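Long-range contacts in substrate-binding protein (Synechococcus sp., PDB 6WPN), which probably binds a sugar or oligosaccharide in the periplasm, as the solute-binding component of a transport system in a marine cyanobacterium: residues Thr294-Leu299 against Arg379-Ala384; Trp139-Arg144 against Arg335-Ser340; Phe94-Ala99 against Ala384-Lys389. All coordinates share one frame; numbering follows the deposited sequence.

Contact 1 (Thr294-Leu299 against Arg379-Ala384); sequences TANVAL and RVLVPA
Asn-296 meets Leu-381 with both polar and apolar atoms. CG of Asn-296 lies opposite its backbone N (chi1 -169°), and this turns the amide toward the loop that follows Arg-379. OD1 of Asn-296 accepts a hydrogen bond from Leu-381 N at 3.1 Å. The donor sits nearly in line with the side-chain C=O, although the N-H itself is bent to 138°. The leucine branches lie beside the same side chain. CD1 of Leu-381 rests 3.5 Å from Asn-296 CB, while CD2 turns to the methyl of Thr-294.

The backbones join in a short parallel beta bridge between Asn-296 and Arg-379. Arg-379 N bonds to Ala-295 O at 2.8 Å. Val-297 N bonds to Arg-379 O at 3.0 Å. In this way the two-residue strand 378-379 joins strand 295-303 in the mixed sheet of the solute-binding fold. One neighbour of 295-303 in that sheet is strand 137-149, where Val-143 touches Val-297. Past the bridge, residues 380-384 form the loop that leads to helix 388-403.

Val-297 puts CG1 between its backbone N and carbonyl carbon (chi1 53°). The methyl therefore lies against the backbone of its partner, with CG1 of Val-297 3.3 Å from Arg-379 O. The same CG1 touches Val-380 CG2 at 3.8 Å. At the other end, Thr-294 and Arg-379 cross at about a right angle. CG2 of Thr-294 packs on Arg-379 CB at 3.7 Å. The arginine chain then bends, and its guanidinium presents an edge to Thr-294. OG1 of Thr-294 lies in the guanidinium plane, 3.7 Å from Arg-379 NH1, too far for a bond. The weak bond that this hydroxyl does make goes to Asp-292.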
loop_
_atom_site.group_PDB
_atom_site.type_symbol
_atom_site.label_atom_id
_atom_site.label_comp_id
_atom_site.label_asym_id
_atom_site.label_seq_id
_atom_site.Cartn_x
_atom_site.Cartn_y
_atom_site.Cartn_z
ATOM N N THR A 294 6.325 -4.191 -13.761
ATOM C CA THR A 294 5.108 -3.827 -13.045
ATOM C C THR A 294 5.422 -3.200 -11.692
ATOM O O THR A 294 6.202 -3.739 -10.902
ATOM C CB THR A 294 4.227 -5.058 -12.855
ATOM O OG1 THR A 294 3.971 -5.659 -14.129
ATOM C CG2 THR A 294 2.909 -4.666 -12.214
ATOM N N ALA A 295 4.760 -2.085 -11.407
ATOM C CA ALA A 295 4.814 -1.431 -10.111
ATOM C C ALA A 295 3.574 -1.772 -9.301
ATOM O O ALA A 295 2.572 -2.263 -9.825
ATOM C CB ALA A 295 4.928 0.087 -10.263
ATOM N N ASN A 296 3.667 -1.539 -8.001
ATOM C CA ASN A 296 2.585 -1.852 -7.086
ATOM C C ASN A 296 1.686 -0.647 -6.871
ATOM O O ASN A 296 2.153 0.495 -6.837
ATOM C CB ASN A 296 3.136 -2.312 -5.738
ATOM C CG ASN A 296 2.068 -2.896 -4.854
ATOM O OD1 ASN A 296 1.470 -3.923 -5.173
ATOM N ND2 ASN A 296 1.803 -2.228 -3.740
ATOM N N VAL A 297 0.391 -0.908 -6.721
ATOM C CA VAL A 297 -0.578 0.132 -6.408
ATOM C C VAL A 297 -1.395 -0.339 -5.210
ATOM O O VAL A 297 -1.927 -1.455 -5.205
ATOM C CB VAL A 297 -1.485 0.463 -7.613
ATOM C CG1 VAL A 297 -2.132 -0.788 -8.181
ATOM C CG2 VAL A 297 -2.540 1.488 -7.220
ATOM N N ALA A 298 -1.471 0.509 -4.192
ATOM C CA ALA A 298 -2.226 0.231 -2.976
ATOM C C ALA A 298 -3.667 0.681 -3.167
ATOM O O ALA A 298 -3.938 1.881 -3.276
ATOM C CB ALA A 298 -1.590 0.930 -1.777
ATOM N N LEU A 299 -4.591 -0.271 -3.198
ATOM C CA LEU A 299 -5.996 0.034 -3.426
ATOM C C LEU A 299 -6.736 0.175 -2.100
ATOM O O LEU A 299 -6.635 -0.693 -1.228
ATOM C CB LEU A 299 -6.642 -1.053 -4.287
ATOM C CG LEU A 299 -8.166 -1.025 -4.416
ATOM C CD1 LEU A 299 -8.672 0.345 -4.831
ATOM C CD2 LEU A 299 -8.629 -2.090 -5.404
ATOM N N ARG A 379 0.074 -2.545 -11.080
ATOM C CA ARG A 379 -0.952 -3.522 -10.758
ATOM C C ARG A 379 -0.948 -3.754 -9.253
ATOM O O ARG A 379 -0.043 -3.318 -8.536
ATOM C CB ARG A 379 -0.717 -4.852 -11.490
ATOM C CG ARG A 379 -1.397 -5.008 -12.854
ATOM C CD ARG A 379 -0.833 -4.041 -13.891
ATOM N NE ARG A 379 -1.268 -4.344 -15.256
ATOM C CZ ARG A 379 -0.477 -4.887 -16.180
ATOM N NH1 ARG A 379 0.784 -5.182 -15.884
ATOM N NH2 ARG A 379 -0.940 -5.135 -17.401
ATOM N N VAL A 380 -1.966 -4.452 -8.773
ATOM C CA VAL A 380 -2.028 -4.854 -7.373
ATOM C C VAL A 380 -1.260 -6.167 -7.297
ATOM O O VAL A 380 -1.583 -7.124 -8.011
ATOM C CB VAL A 380 -3.475 -5.024 -6.893
ATOM C CG1 VAL A 380 -3.510 -5.749 -5.559
ATOM C CG2 VAL A 380 -4.160 -3.674 -6.785
ATOM N N LEU A 381 -0.252 -6.221 -6.429
ATOM C CA LEU A 381 0.677 -7.344 -6.445
ATOM C C LEU A 381 0.400 -8.395 -5.379
ATOM O O LEU A 381 0.504 -9.592 -5.668
ATOM C CB LEU A 381 2.113 -6.833 -6.286
ATOM C CG LEU A 381 2.637 -5.889 -7.371
ATOM C CD1 LEU A 381 4.057 -5.454 -7.059
ATOM C CD2 LEU A 381 2.567 -6.551 -8.737
ATOM N N VAL A 382 0.054 -7.997 -4.159
ATOM C CA VAL A 382 -0.372 -8.985 -3.171
ATOM C C VAL A 382 -1.706 -9.555 -3.646
ATOM O O VAL A 382 -2.683 -8.807 -3.798
ATOM C CB VAL A 382 -0.450 -8.378 -1.758
ATOM C CG1 VAL A 382 0.938 -7.972 -1.293
ATOM C CG2 VAL A 382 -1.380 -7.172 -1.715
ATOM N N PRO A 383 -1.788 -10.852 -3.940
ATOM C CA PRO A 383 -3.051 -11.406 -4.444
ATOM C C PRO A 383 -4.149 -11.282 -3.396
ATOM O O PRO A 383 -3.973 -11.673 -2.240
ATOM C CB PRO A 383 -2.705 -12.868 -4.748
ATOM C CG PRO A 383 -1.516 -13.166 -3.895
ATOM C CD PRO A 383 -0.741 -11.881 -3.809
ATOM N N ALA A 384 -5.279 -10.707 -3.805
ATOM C CA ALA A 384 -6.401 -10.500 -2.897
ATOM C C ALA A 384 -7.022 -11.832 -2.505
ATOM O O ALA A 384 -8.110 -12.180 -2.975
ATOM C CB ALA A 384 -7.450 -9.593 -3.541
#

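Contact 2 (Trp139-Arg144 against Arg335-Ser340); sequences WYLTVR and RVLPSS
Leu-141 and Leu-337 pair through two backbone hydrogen bonds. Leu-141 N bonds to Leu-337 O at 2.8 Å, and Leu-337 N bonds back to Leu-141 O at 2.9 Å.

The two leucine side chains cross obliquely on one face of the sheet. CG of Leu-141 stands between its own N and carbonyl carbon (chi1 62°), a position that brings CD1 over the partner residue. There CD1 of Leu-141 lies 3.4 Å from Leu-337 CB, which is tight for two carbons. Val-143 joins them, with CG2 3.9 Å from Leu-337 CD1. Tyr-140 and Pro-338, the neighbouring non-hydrogen-bonded pair, point to the other face. There the CG1 methyl of Val-336 lies close to the tyrosine ring, 3.2 Å from Tyr-140 CD2. The same CG1 meets Thr-142 CG2 at 3.9 Å. Beyond the bridge, Ser-339 N makes a weak bond to Trp-139 O at 3.2 Å. The contact of Ser-339 OG with this oxygen is too short to be reliable.

Further residues make up the next shell. Phe-330 meets the Tyr-140 ring with planes at about 50°, Ala-372 touches Leu-337, and Gln-327 OE1 takes a hydrogen bond from Ser-339 N. Strand 295-303 lies along 137-149, joined to it by backbone hydrogen bonds. The segment 335-340 itself runs between two helix ends. Arg-335, with positive phi, closes the helix 324-334 as the C-prime residue of a Schellman motif, and Ser-340 is the N-cap of helix 341-352. The arrangement is a two-residue antiparallel strand, set between two helices, pairing with strand 137-149 in the mixed sheet of a bacterial solute-binding protein.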
loop_
_atom_site.group_PDB
_atom_site.type_symbol
_atom_site.label_atom_id
_atom_site.label_comp_id
_atom_site.label_asym_id
_atom_site.label_seq_id
_atom_site.Cartn_x
_atom_site.Cartn_y
_atom_site.Cartn_z
ATOM N N TRP A 139 -12.112 3.341 -3.671
ATOM C CA TRP A 139 -11.985 4.709 -3.193
ATOM C C TRP A 139 -10.761 5.342 -3.843
ATOM O O TRP A 139 -10.786 5.657 -5.034
ATOM C CB TRP A 139 -11.897 4.739 -1.666
ATOM C CG TRP A 139 -12.018 6.108 -1.079
ATOM C CD1 TRP A 139 -12.209 7.279 -1.753
ATOM C CD2 TRP A 139 -11.923 6.454 0.306
ATOM N NE1 TRP A 139 -12.247 8.333 -0.872
ATOM C CE2 TRP A 139 -12.076 7.851 0.400
ATOM C CE3 TRP A 139 -11.731 5.715 1.479
ATOM C CZ2 TRP A 139 -12.042 8.525 1.619
ATOM C CZ3 TRP A 139 -11.700 6.387 2.692
ATOM C CH2 TRP A 139 -11.853 7.777 2.751
ATOM N N TYR A 140 -9.693 5.545 -3.087
ATOM C CA TYR A 140 -8.469 6.114 -3.627
ATOM C C TYR A 140 -7.379 5.052 -3.709
ATOM O O TYR A 140 -7.535 3.917 -3.252
ATOM C CB TYR A 140 -7.991 7.294 -2.780
ATOM C CG TYR A 140 -7.516 6.914 -1.398
ATOM C CD1 TYR A 140 -8.412 6.770 -0.350
ATOM C CD2 TYR A 140 -6.166 6.719 -1.138
ATOM C CE1 TYR A 140 -7.978 6.436 0.916
ATOM C CE2 TYR A 140 -5.724 6.379 0.129
ATOM C CZ TYR A 140 -6.632 6.242 1.147
ATOM O OH TYR A 140 -6.193 5.910 2.405
ATOM N N LEU A 141 -6.259 5.440 -4.313
ATOM C CA LEU A 141 -5.134 4.534 -4.472
ATOM C C LEU A 141 -3.837 5.332 -4.501
ATOM O O LEU A 141 -3.818 6.522 -4.824
ATOM C CB LEU A 141 -5.308 3.654 -5.716
ATOM C CG LEU A 141 -5.373 4.374 -7.056
ATOM C CD1 LEU A 141 -4.001 4.744 -7.545
ATOM C CD2 LEU A 141 -6.070 3.462 -8.061
ATOM N N THR A 142 -2.750 4.656 -4.137
ATOM C CA THR A 142 -1.427 5.257 -4.063
ATOM C C THR A 142 -0.444 4.429 -4.868
ATOM O O THR A 142 -0.430 3.197 -4.759
ATOM C CB THR A 142 -0.911 5.341 -2.616
ATOM O OG1 THR A 142 -0.676 4.019 -2.124
ATOM C CG2 THR A 142 -1.925 5.989 -1.708
ATOM N N VAL A 143 0.334 5.098 -5.708
ATOM C CA VAL A 143 1.493 4.505 -6.360
ATOM C C VAL A 143 2.719 5.101 -5.683
ATOM O O VAL A 143 2.993 6.300 -5.827
ATOM C CB VAL A 143 1.500 4.773 -7.870
ATOM C CG1 VAL A 143 2.730 4.156 -8.505
ATOM C CG2 VAL A 143 0.226 4.229 -8.504
ATOM N N ARG A 144 3.461 4.282 -4.946
ATOM C CA ARG A 144 4.646 4.765 -4.249
ATOM C C ARG A 144 5.828 4.891 -5.202
ATOM O O ARG A 144 6.046 4.039 -6.068
ATOM C CB ARG A 144 5.000 3.858 -3.072
ATOM C CG ARG A 144 5.467 2.479 -3.443
ATOM C CD ARG A 144 5.876 1.707 -2.205
ATOM N NE ARG A 144 6.209 0.332 -2.548
ATOM C CZ ARG A 144 5.349 -0.680 -2.490
ATOM N NH1 ARG A 144 4.102 -0.471 -2.083
ATOM N NH2 ARG A 144 5.737 -1.903 -2.828
ATOM N N ARG A 335 -2.799 14.412 -2.136
ATOM C CA ARG A 335 -1.768 14.162 -3.142
ATOM C C ARG A 335 -1.736 12.670 -3.463
ATOM O O ARG A 335 -0.699 12.005 -3.440
ATOM C CB ARG A 335 -0.417 14.701 -2.667
ATOM C CG ARG A 335 -0.556 16.124 -2.117
ATOM C CD ARG A 335 0.757 16.771 -1.743
ATOM N NE ARG A 335 0.579 18.203 -1.503
ATOM C CZ ARG A 335 0.242 18.734 -0.332
ATOM N NH1 ARG A 335 0.047 17.956 0.722
ATOM N NH2 ARG A 335 0.098 20.047 -0.216
ATOM N N VAL A 336 -2.929 12.150 -3.748
ATOM C CA VAL A 336 -3.184 10.735 -3.939
ATOM C C VAL A 336 -3.899 10.549 -5.276
ATOM O O VAL A 336 -4.358 11.507 -5.896
ATOM C CB VAL A 336 -4.014 10.183 -2.756
ATOM C CG1 VAL A 336 -4.422 8.724 -2.956
ATOM C CG2 VAL A 336 -3.314 10.419 -1.455
ATOM N N LEU A 337 -3.985 9.294 -5.723
ATOM C CA LEU A 337 -4.690 9.134 -6.989
ATOM C C LEU A 337 -6.115 8.646 -6.753
ATOM O O LEU A 337 -6.345 7.795 -5.888
ATOM C CB LEU A 337 -3.963 8.134 -7.887
ATOM C CG LEU A 337 -2.547 8.537 -8.292
ATOM C CD1 LEU A 337 -1.865 7.423 -9.062
ATOM C CD2 LEU A 337 -2.594 9.801 -9.128
ATOM N N PRO A 338 -7.096 9.155 -7.488
ATOM C CA PRO A 338 -8.470 8.678 -7.321
ATOM C C PRO A 338 -8.776 7.509 -8.248
ATOM O O PRO A 338 -8.069 7.244 -9.224
ATOM C CB PRO A 338 -9.306 9.908 -7.696
ATOM C CG PRO A 338 -8.468 10.596 -8.739
ATOM C CD PRO A 338 -7.018 10.316 -8.395
ATOM N N SER A 339 -9.855 6.801 -7.914
ATOM C CA SER A 339 -10.361 5.733 -8.762
ATOM C C SER A 339 -11.520 6.185 -9.640
ATOM O O SER A 339 -11.978 5.410 -10.486
ATOM C CB SER A 339 -10.789 4.533 -7.908
ATOM O OG SER A 339 -11.809 4.898 -6.992
ATOM N N SER A 340 -11.995 7.415 -9.462
ATOM C CA SER A 340 -13.030 7.971 -10.317
ATOM C C SER A 340 -12.420 8.446 -11.626
ATOM O O SER A 340 -11.414 9.160 -11.625
ATOM C CB SER A 340 -13.724 9.135 -9.612
ATOM O OG SER A 340 -14.473 9.921 -10.523
#

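Contact 3 (Phe94-Ala99 against Ala384-Lys389); sequences FAANLA and ATPGVK
A type II beta turn, Thr-385 to Val-388, leads into helix 388-403 and is met by Ala-96 and Asn-97 of helix 92-99. OD1 of Asn-97 accepts a hydrogen bond from Gly-387 N at 2.7 Å. The bond is bent, with 132° at the hydrogen, and the donor stands above the plane of the amide carbonyl. The asparagine chi1 of -111° is off the usual staggered values, and it swings OD1 round to the turn. OD1 of Asn-97 also lies 3.1 Å from Pro-386 CA.

Proline and glycine fill the two central positions of the turn, the classical pairing for type II. Gly-387 has the positive phi that its place requires, and it is also the N-cap of helix 388-403. The bond from Asn-97 thus ties one helix to the start of another. A second hydrogen bond reaches OD1 from Arg-427 NH2, near the C-terminus. A leucine in place of Asn-97 would probably leave Gly-387 N and Arg-427 without this shared acceptor, and the turn less firmly held.

Ala-96 packs beside the turn. Its CB points at the turn and lies 3.4 Å from Ala-384 O. The same CB of Ala-96 is 4.2 Å from Pro-386 CD. The proline ring also reaches the helix backbone, with Pro-386 CG 3.8 Å from Ala-96 O.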
loop_
_atom_site.group_PDB
_atom_site.type_symbol
_atom_site.label_atom_id
_atom_site.label_comp_id
_atom_site.label_asym_id
_atom_site.label_seq_id
_atom_site.Cartn_x
_atom_site.Cartn_y
_atom_site.Cartn_z
ATOM N N PHE A 94 -7.375 -7.672 3.087
ATOM C CA PHE A 94 -8.299 -7.828 4.206
ATOM C C PHE A 94 -9.733 -8.027 3.735
ATOM O O PHE A 94 -10.506 -8.733 4.393
ATOM C CB PHE A 94 -8.201 -6.635 5.152
ATOM C CG PHE A 94 -8.979 -6.814 6.421
ATOM C CD1 PHE A 94 -9.855 -5.837 6.856
ATOM C CD2 PHE A 94 -8.839 -7.967 7.176
ATOM C CE1 PHE A 94 -10.577 -6.002 8.024
ATOM C CE2 PHE A 94 -9.561 -8.141 8.343
ATOM C CZ PHE A 94 -10.430 -7.155 8.767
ATOM N N ALA A 95 -10.108 -7.419 2.608
ATOM C CA ALA A 95 -11.462 -7.592 2.095
ATOM C C ALA A 95 -11.726 -9.040 1.702
ATOM O O ALA A 95 -12.857 -9.520 1.829
ATOM C CB ALA A 95 -11.697 -6.662 0.905
ATOM N N ALA A 96 -10.701 -9.743 1.214
ATOM C CA ALA A 96 -10.871 -11.142 0.834
ATOM C C ALA A 96 -11.073 -12.032 2.055
ATOM O O ALA A 96 -11.894 -12.956 2.023
ATOM C CB ALA A 96 -9.669 -11.615 0.017
ATOM N N ASN A 97 -10.326 -11.779 3.136
ATOM C CA ASN A 97 -10.538 -12.532 4.370
ATOM C C ASN A 97 -11.969 -12.379 4.874
ATOM O O ASN A 97 -12.591 -13.358 5.304
ATOM C CB ASN A 97 -9.540 -12.079 5.443
ATOM C CG ASN A 97 -8.497 -13.143 5.774
ATOM O OD1 ASN A 97 -8.485 -14.226 5.190
ATOM N ND2 ASN A 97 -7.617 -12.832 6.720
ATOM N N LEU A 98 -12.516 -11.164 4.808
ATOM C CA LEU A 98 -13.873 -10.937 5.297
ATOM C C LEU A 98 -14.917 -11.502 4.343
ATOM O O LEU A 98 -15.941 -12.035 4.784
ATOM C CB LEU A 98 -14.114 -9.446 5.519
ATOM C CG LEU A 98 -13.292 -8.755 6.606
ATOM C CD1 LEU A 98 -13.624 -7.275 6.661
ATOM C CD2 LEU A 98 -13.543 -9.401 7.950
ATOM N N ALA A 99 -14.677 -11.405 3.032
ATOM C CA ALA A 99 -15.702 -11.820 2.080
ATOM C C ALA A 99 -15.787 -13.329 1.939
ATOM O O ALA A 99 -16.855 -13.851 1.603
ATOM C CB ALA A 99 -15.436 -11.196 0.714
ATOM N N ALA A 384 -5.279 -10.707 -3.805
ATOM C CA ALA A 384 -6.401 -10.500 -2.897
ATOM C C ALA A 384 -7.022 -11.832 -2.505
ATOM O O ALA A 384 -8.110 -12.180 -2.975
ATOM C CB ALA A 384 -7.450 -9.593 -3.541
ATOM N N THR A 385 -6.325 -12.591 -1.666
ATOM C CA THR A 385 -6.754 -13.908 -1.235
ATOM C C THR A 385 -6.874 -13.969 0.286
ATOM O O THR A 385 -6.328 -13.117 0.996
ATOM C CB THR A 385 -5.756 -14.967 -1.725
ATOM O OG1 THR A 385 -4.519 -14.788 -1.029
ATOM C CG2 THR A 385 -5.512 -14.816 -3.220
ATOM N N PRO A 386 -7.616 -14.943 0.819
ATOM C CA PRO A 386 -7.727 -15.075 2.278
ATOM C C PRO A 386 -6.437 -15.562 2.926
ATOM O O PRO A 386 -5.739 -16.426 2.392
ATOM C CB PRO A 386 -8.864 -16.091 2.457
ATOM C CG PRO A 386 -9.663 -15.972 1.215
ATOM C CD PRO A 386 -8.663 -15.716 0.129
ATOM N N GLY A 387 -6.125 -15.004 4.092
ATOM C CA GLY A 387 -4.972 -15.465 4.843
ATOM C C GLY A 387 -3.610 -15.041 4.337
ATOM O O GLY A 387 -2.621 -15.724 4.626
ATOM N N VAL A 388 -3.522 -13.940 3.584
ATOM C CA VAL A 388 -2.233 -13.518 3.041
ATOM C C VAL A 388 -1.356 -12.900 4.123
ATOM O O VAL A 388 -0.124 -12.918 4.016
ATOM C CB VAL A 388 -2.437 -12.545 1.862
ATOM C CG1 VAL A 388 -2.854 -11.178 2.363
ATOM C CG2 VAL A 388 -1.168 -12.446 1.027
ATOM N N LYS A 389 -1.959 -12.349 5.176
ATOM C CA LYS A 389 -1.161 -11.805 6.267
ATOM C C LYS A 389 -0.580 -12.902 7.148
ATOM O O LYS A 389 0.510 -12.727 7.704
ATOM C CB LYS A 389 -1.993 -10.822 7.090
ATOM C CG LYS A 389 -2.177 -9.473 6.398
ATOM C CD LYS A 389 -0.834 -8.768 6.204
ATOM C CE LYS A 389 -0.968 -7.485 5.397
ATOM N NZ LYS A 389 -1.356 -7.748 3.981
#

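Overall arrangement
Contacts 1 and 2 meet in the mixed sheet, where strands 295-303 and 137-149 run antiparallel as neighbours. Their centres are about 13 Å apart. Ala-298 N lies 2.9 Å from Thr-142 O, a probable hydrogen bond, and Val-297 CG2 packs on Leu-141 CD1 at 3.6 Å. Strands 337-338 and 378-379 thus join two adjacent strands of one sheet. Contacts 1 and 3 share Ala-384, with centres about 14 Å apart. The loop that leaves the sheet in contact 1 passes helix 92-99 in contact 3 before entering helix 388-403. Contacts 2 and 3 do not touch; their nearest atoms are about 11 Å apart. Along the chain, contact 3 encloses both others, and contacts 1 and 2 interlock.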